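Local coordinates for telethonin (Homo sapiens, PDB 1YA5), which regulates muscle assembly and, through this N-terminal part, joins titin molecules in antiparallel fashion at the sarcomeric Z-disk, at residues K26-S31 against Q58-R63; R33-S38 against H52-S57. The protein carries 4 engineered substitutions. One frame throughout, in Å; residues are numbered along the deposited sequence.

Contact 1: K26-S31 against Q58-R63; sequences KDLTLS and QVLVQR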
loop_
_atom_site.group_PDB
_atom_site.type_symbol
_atom_site.label_atom_id
_atom_site.label_comp_id
_atom_site.label_asym_id
_atom_site.label_seq_id
_atom_site.Cartn_x
_atom_site.Cartn_y
_atom_site.Cartn_z
ATOM N N LYS C 26 -10.481 -4.662 -8.877
ATOM C CA LYS C 26 -9.403 -4.825 -7.917
ATOM C C LYS C 26 -9.048 -3.443 -7.439
ATOM O O LYS C 26 -8.463 -2.677 -8.190
ATOM C CB LYS C 26 -8.200 -5.463 -8.593
ATOM C CG LYS C 26 -8.426 -6.906 -8.983
ATOM C CD LYS C 26 -7.221 -7.467 -9.739
ATOM C CE LYS C 26 -7.063 -8.976 -9.528
ATOM N NZ LYS C 26 -7.933 -9.738 -10.455
ATOM N N ASP C 27 -9.417 -3.099 -6.211
ATOM C CA ASP C 27 -9.317 -1.700 -5.768
ATOM C C ASP C 27 -8.036 -1.444 -5.002
ATOM O O ASP C 27 -7.238 -0.581 -5.377
ATOM C CB ASP C 27 -10.522 -1.334 -4.903
ATOM C CG ASP C 27 -10.410 0.050 -4.273
ATOM O OD1 ASP C 27 -9.283 0.583 -4.145
ATOM O OD2 ASP C 27 -11.448 0.614 -3.889
ATOM N N LEU C 28 -7.863 -2.191 -3.927
ATOM C CA LEU C 28 -6.730 -2.031 -3.036
ATOM C C LEU C 28 -6.024 -3.352 -2.975
ATOM O O LEU C 28 -6.661 -4.402 -2.903
ATOM C CB LEU C 28 -7.212 -1.679 -1.637
ATOM C CG LEU C 28 -6.305 -0.910 -0.679
ATOM C CD1 LEU C 28 -5.372 -0.050 -1.468
ATOM C CD2 LEU C 28 -7.137 -0.027 0.223
ATOM N N THR C 29 -4.702 -3.302 -3.000
ATOM C CA THR C 29 -3.910 -4.494 -2.813
ATOM C C THR C 29 -2.867 -4.244 -1.717
ATOM O O THR C 29 -2.185 -3.239 -1.747
ATOM C CB THR C 29 -3.222 -4.844 -4.103
ATOM O OG1 THR C 29 -2.696 -6.176 -4.012
ATOM C CG2 THR C 29 -2.081 -3.877 -4.323
ATOM N N LEU C 30 -2.770 -5.162 -0.751
ATOM C CA LEU C 30 -1.861 -5.027 0.393
ATOM C C LEU C 30 -0.922 -6.197 0.465
ATOM O O LEU C 30 -1.363 -7.347 0.540
ATOM C CB LEU C 30 -2.648 -4.999 1.699
ATOM C CG LEU C 30 -1.889 -4.465 2.917
ATOM C CD1 LEU C 30 -1.890 -2.898 2.954
ATOM C CD2 LEU C 30 -2.493 -5.031 4.186
ATOM N N SER C 31 0.374 -5.932 0.465
ATOM C CA SER C 31 1.306 -7.038 0.636
ATOM C C SER C 31 2.327 -6.845 1.736
ATOM O O SER C 31 2.573 -5.717 2.203
ATOM C CB SER C 31 2.004 -7.431 -0.672
ATOM O OG SER C 31 2.092 -6.339 -1.563
ATOM N N GLN C 58 4.622 -3.359 5.010
ATOM C CA GLN C 58 3.424 -3.681 4.251
ATOM C C GLN C 58 3.219 -2.569 3.231
ATOM O O GLN C 58 3.109 -1.397 3.590
ATOM C CB GLN C 58 2.204 -3.743 5.187
ATOM C CG GLN C 58 2.238 -4.841 6.276
ATOM C CD GLN C 58 1.369 -4.494 7.499
ATOM O OE1 GLN C 58 0.350 -5.134 7.745
ATOM N NE2 GLN C 58 1.780 -3.473 8.261
ATOM N N VAL C 59 3.176 -2.943 1.962
ATOM C CA VAL C 59 2.935 -1.972 0.923
ATOM C C VAL C 59 1.523 -1.956 0.372
ATOM O O VAL C 59 0.845 -2.981 0.283
ATOM C CB VAL C 59 4.000 -1.974 -0.193
ATOM C CG1 VAL C 59 5.008 -3.115 -0.015
ATOM C CG2 VAL C 59 3.356 -1.980 -1.555
ATOM N N LEU C 60 1.090 -0.754 0.027
ATOM C CA LEU C 60 -0.263 -0.523 -0.369
ATOM C C LEU C 60 -0.287 -0.002 -1.772
ATOM O O LEU C 60 0.378 0.992 -2.096
ATOM C CB LEU C 60 -0.903 0.489 0.567
ATOM C CG LEU C 60 -2.408 0.694 0.422
ATOM C CD1 LEU C 60 -2.981 0.660 1.797
ATOM C CD2 LEU C 60 -2.743 2.028 -0.292
ATOM N N VAL C 61 -1.039 -0.692 -2.617
ATOM C CA VAL C 61 -1.344 -0.205 -3.956
ATOM C C VAL C 61 -2.850 -0.165 -4.082
ATOM O O VAL C 61 -3.523 -1.180 -3.847
ATOM C CB VAL C 61 -0.768 -1.096 -5.083
ATOM C CG1 VAL C 61 -1.024 -0.450 -6.473
ATOM C CG2 VAL C 61 0.719 -1.358 -4.859
ATOM N N GLN C 62 -3.351 1.022 -4.426
ATOM C CA GLN C 62 -4.759 1.274 -4.695
ATOM C C GLN C 62 -4.958 1.929 -6.080
ATOM O O GLN C 62 -4.224 2.829 -6.462
ATOM C CB GLN C 62 -5.292 2.200 -3.618
ATOM C CG GLN C 62 -6.508 2.959 -4.006
ATOM C CD GLN C 62 -7.336 3.311 -2.819
ATOM O OE1 GLN C 62 -8.227 2.548 -2.418
ATOM N NE2 GLN C 62 -7.057 4.484 -2.227
ATOM N N ARG C 63 -5.960 1.463 -6.819
ATOM C CA ARG C 63 -6.277 1.991 -8.158
ATOM C C ARG C 63 -7.761 2.285 -8.296
ATOM O O ARG C 63 -8.578 1.935 -7.428
ATOM C CB ARG C 63 -5.850 0.998 -9.254
ATOM C CG ARG C 63 -6.483 -0.373 -9.118
ATOM C CD ARG C 63 -5.738 -1.464 -9.937
ATOM N NE ARG C 63 -4.519 -1.952 -9.288
ATOM C CZ ARG C 63 -4.501 -2.503 -8.077
ATOM N NH1 ARG C 63 -5.630 -2.627 -7.411
ATOM N NH2 ARG C 63 -3.373 -2.925 -7.518
#
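Thr29 and Val61 face each other as a hydrogen-bonded antiparallel pair: Thr29 N donates to Val61 O at 2.6 Å, and Val61 N returns a nearly straight bond to Thr29 O at 2.9 Å. Two residues on, Ser31 and Val59 repeat the exchange, with Ser31 N to Val59 O at 3.0 Å. Beyond the ladder, Arg63 N still reaches Asp27 O, so the backbone pairing runs past the end of strand 49-62. Between the bonded pairs, CA-H groups of Leu28 and Leu30 lean on the carbonyl oxygens of Val61 and Val59.

This ladder joins strands 19-33 and 49-62 near the middle of telethonin's antiparallel sheet. On its outer side strand 19-33 pairs with strand 4-14, where Asp27 and Leu28 both face Leu6 in a classic beta bulge. Asp27 OD2 is held by Ser8 and by the backbone of a chain of another protein.

Side chains divide between the two faces. On that of Leu28, Leu30 and Leu60, Leu60 CD1 meets Leu30 CD1 at 3.9 Å; Leu28 CD1 also lies against Leu60, though its exact place is less sure. On the other, Thr29 and Val61 run alongside each other; with Thr29 OG1 anti to the backbone N (chi1 -167°), CG2 is turned to Val61 and the hydroxyl is left to bond Glu5.

Arg63 folds back, bent at chi3 (79°), and lays its guanidinium edge to Lys26 O. Arg63 NH1 donates to Lys26 O at 2.9 Å, from above the plane of that carbonyl, and the guanidinium edge also meets Thr29 CB. A leucine here would probably leave Lys26 O without this donor and the side of Thr29 without its guanidinium neighbour.

Contact 2: R33-S38 against H52-S57; sequences RPEEGS and HQQGQS. Engineered in segment 33-38: Ser38 (natural residue Cys). Engineered in segment 52-57: Ser57 (natural residue Cys). With SO4 (sulfate ion), chain H; SO4 (sulfate ion), chain G.
The carboxylate of Glu35 and the amide of Gln54 meet nearly perpendicular, their planes 85° apart, with Gln54 NE2 donating to Glu35 OE1 at 3.3 Å; the position of OE1 is less sure, and it also forms a salt bridge with a basic side chain of a chain of another protein. The amide of Gln56 is likewise turned across the same carboxylate, and the two side chains touch through Glu35 CG and Gln56 CG at 3.7 Å. The guanidinium of Arg33 has Pro34 CD over the centre of one face. Bends at chi2 and chi3 carry it away from Ser57; Arg33 NH2 donates to O4 of a sulfate at 3.1 Å, while Arg33 NE makes a salt bridge with an acidic side chain of a chain of another protein. A second sulfate lies by Gln56 NE2, which reaches its O2 weakly; both ions probably come from the crystallisation liquor.

Backbone bonds tie the two ends of the turn to the strand. Arg33 N donates to Ser57 O at 2.9 Å, and Gly55 N to Ser38 O at 3.2 Å, with a weaker bond to Glu35 O. Glu35 O also accepts from Ser38 N, so this one carbonyl serves both the turn and the strand. Ser38 and Ser57 are engineered from cysteine.

The 33-38 turn links strands 19-33 and 39-44, both antiparallel partners of strand 49-62, the latter through Leu40 and Gln53. On strand 49-62, residues 52-55 also form an antiparallel ladder with a strand of a chain of another protein, carrying the sheet across the interface.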
loop_
_atom_site.group_PDB
_atom_site.type_symbol
_atom_site.label_atom_id
_atom_site.label_comp_id
_atom_site.label_asym_id
_atom_site.label_seq_id
_atom_site.Cartn_x
_atom_site.Cartn_y
_atom_site.Cartn_z
ATOM N N ARG C 33 6.306 -7.414 2.775
ATOM C CA ARG C 33 7.671 -7.635 2.313
ATOM C C ARG C 33 8.513 -8.259 3.412
ATOM O O ARG C 33 8.451 -7.837 4.566
ATOM C CB ARG C 33 8.318 -6.334 1.851
ATOM C CG ARG C 33 7.423 -5.456 1.005
ATOM C CD ARG C 33 7.287 -5.997 -0.395
ATOM N NE ARG C 33 8.580 -6.387 -0.949
ATOM C CZ ARG C 33 8.753 -7.409 -1.775
ATOM N NH1 ARG C 33 7.712 -8.146 -2.135
ATOM N NH2 ARG C 33 9.959 -7.701 -2.236
ATOM N N PRO C 34 9.317 -9.268 3.056
ATOM C CA PRO C 34 10.162 -9.958 4.035
ATOM C C PRO C 34 10.984 -8.978 4.861
ATOM O O PRO C 34 11.171 -7.823 4.473
ATOM C CB PRO C 34 11.098 -10.797 3.161
ATOM C CG PRO C 34 10.929 -10.235 1.746
ATOM C CD PRO C 34 9.506 -9.798 1.699
ATOM N N GLU C 35 11.479 -9.453 5.993
ATOM C CA GLU C 35 12.223 -8.617 6.915
ATOM C C GLU C 35 13.578 -8.212 6.332
ATOM O O GLU C 35 14.021 -7.074 6.511
ATOM C CB GLU C 35 12.412 -9.358 8.240
ATOM C CG GLU C 35 11.205 -10.179 8.652
ATOM C CD GLU C 35 11.244 -10.595 10.109
ATOM O OE1 GLU C 35 12.340 -11.001 10.583
ATOM O OE2 GLU C 35 10.171 -10.523 10.768
ATOM N N GLU C 36 14.233 -9.146 5.645
ATOM C CA GLU C 36 15.468 -8.856 4.908
ATOM C C GLU C 36 15.237 -7.693 3.972
ATOM O O GLU C 36 16.174 -7.012 3.592
ATOM C CB GLU C 36 15.924 -10.054 4.074
ATOM C CG GLU C 36 15.931 -11.381 4.813
ATOM C CD GLU C 36 14.542 -11.773 5.319
ATOM O OE1 GLU C 36 13.522 -11.262 4.778
ATOM O OE2 GLU C 36 14.478 -12.597 6.267
ATOM N N GLY C 37 13.984 -7.474 3.592
ATOM C CA GLY C 37 13.663 -6.403 2.676
ATOM C C GLY C 37 14.163 -5.058 3.156
ATOM O O GLY C 37 14.562 -4.222 2.356
ATOM N N SER C 38 14.135 -4.833 4.463
ATOM C CA SER C 38 14.720 -3.610 4.994
ATOM C C SER C 38 15.435 -3.805 6.326
ATOM O O SER C 38 14.825 -4.060 7.360
ATOM C CB SER C 38 13.715 -2.464 5.033
ATOM O OG SER C 38 12.696 -2.746 5.954
ATOM N N HIS C 52 22.233 -5.379 14.701
ATOM C CA HIS C 52 21.480 -5.767 13.522
ATOM C C HIS C 52 19.970 -5.616 13.697
ATOM O O HIS C 52 19.424 -5.939 14.739
ATOM C CB HIS C 52 21.798 -7.204 13.079
ATOM C CG HIS C 52 20.995 -7.622 11.885
ATOM N ND1 HIS C 52 19.744 -8.202 11.990
ATOM C CD2 HIS C 52 21.214 -7.444 10.558
ATOM C CE1 HIS C 52 19.252 -8.405 10.779
ATOM N NE2 HIS C 52 20.125 -7.955 9.892
ATOM N N GLN C 53 19.289 -5.158 12.661
ATOM C CA GLN C 53 17.846 -5.220 12.659
ATOM C C GLN C 53 17.300 -5.536 11.286
ATOM O O GLN C 53 17.910 -5.196 10.275
ATOM C CB GLN C 53 17.263 -3.918 13.129
ATOM C CG GLN C 53 17.651 -2.814 12.257
ATOM C CD GLN C 53 17.055 -1.537 12.723
ATOM O OE1 GLN C 53 17.002 -0.551 11.976
ATOM N NE2 GLN C 53 16.588 -1.529 13.965
ATOM N N GLN C 54 16.156 -6.215 11.269
ATOM C CA GLN C 54 15.387 -6.434 10.064
ATOM C C GLN C 54 13.912 -6.321 10.402
ATOM O O GLN C 54 13.505 -6.656 11.495
ATOM C CB GLN C 54 15.752 -7.771 9.374
ATOM C CG GLN C 54 15.855 -9.008 10.250
ATOM C CD GLN C 54 16.168 -10.263 9.441
ATOM O OE1 GLN C 54 17.042 -10.245 8.578
ATOM N NE2 GLN C 54 15.452 -11.352 9.712
ATOM N N GLY C 55 13.116 -5.802 9.478
ATOM C CA GLY C 55 11.687 -5.613 9.732
ATOM C C GLY C 55 10.807 -5.643 8.493
ATOM O O GLY C 55 11.145 -5.053 7.462
ATOM N N GLN C 56 9.666 -6.319 8.599
ATOM C CA GLN C 56 8.680 -6.298 7.536
ATOM C C GLN C 56 8.148 -4.911 7.285
ATOM O O GLN C 56 8.101 -4.054 8.185
ATOM C CB GLN C 56 7.520 -7.180 7.885
ATOM C CG GLN C 56 7.943 -8.571 8.267
ATOM C CD GLN C 56 6.807 -9.508 8.226
ATOM O OE1 GLN C 56 5.725 -9.191 8.704
ATOM N NE2 GLN C 56 7.015 -10.662 7.626
ATOM N N SER C 57 7.745 -4.684 6.044
ATOM C CA SER C 57 6.916 -3.539 5.746
ATOM C C SER C 57 5.776 -3.980 4.838
ATOM O O SER C 57 5.934 -4.883 4.039
ATOM C CB SER C 57 7.739 -2.408 5.147
ATOM O OG SER C 57 7.904 -2.619 3.770
HETATM S S SO4 H . 9.756 -13.190 7.166
HETATM O O1 SO4 H . 11.212 -13.098 7.259
HETATM O O2 SO4 H . 9.317 -12.558 5.929
HETATM O O3 SO4 H . 9.154 -12.516 8.309
HETATM O O4 SO4 H . 9.354 -14.596 7.165
HETATM S S SO4 G . 9.422 -8.575 -6.111
HETATM O O1 SO4 G . 9.803 -9.240 -7.360
HETATM O O2 SO4 G . 9.216 -7.144 -6.355
HETATM O O3 SO4 G . 8.174 -9.148 -5.602
HETATM O O4 SO4 G . 10.473 -8.773 -5.108
#

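Strand 49-62 serves both contacts, which shows how one long strand can change its surroundings along its length. Contact 1 is buried, its centre about 4 Å from the centre of the chain, and joins two neighbouring strands by a regular ladder with apolar side chains. Contact 2 lies at the surface, its centre about 19 Å from that of contact 1, and sets a turn against the same strand through scattered backbone bonds, some weak, and polar or charged side chains. Along the chain it is nested within the loop that contact 1 closes. They meet where Arg33 CG packs on Val59 CG1 at 3.5 Å, and both border chains of another protein.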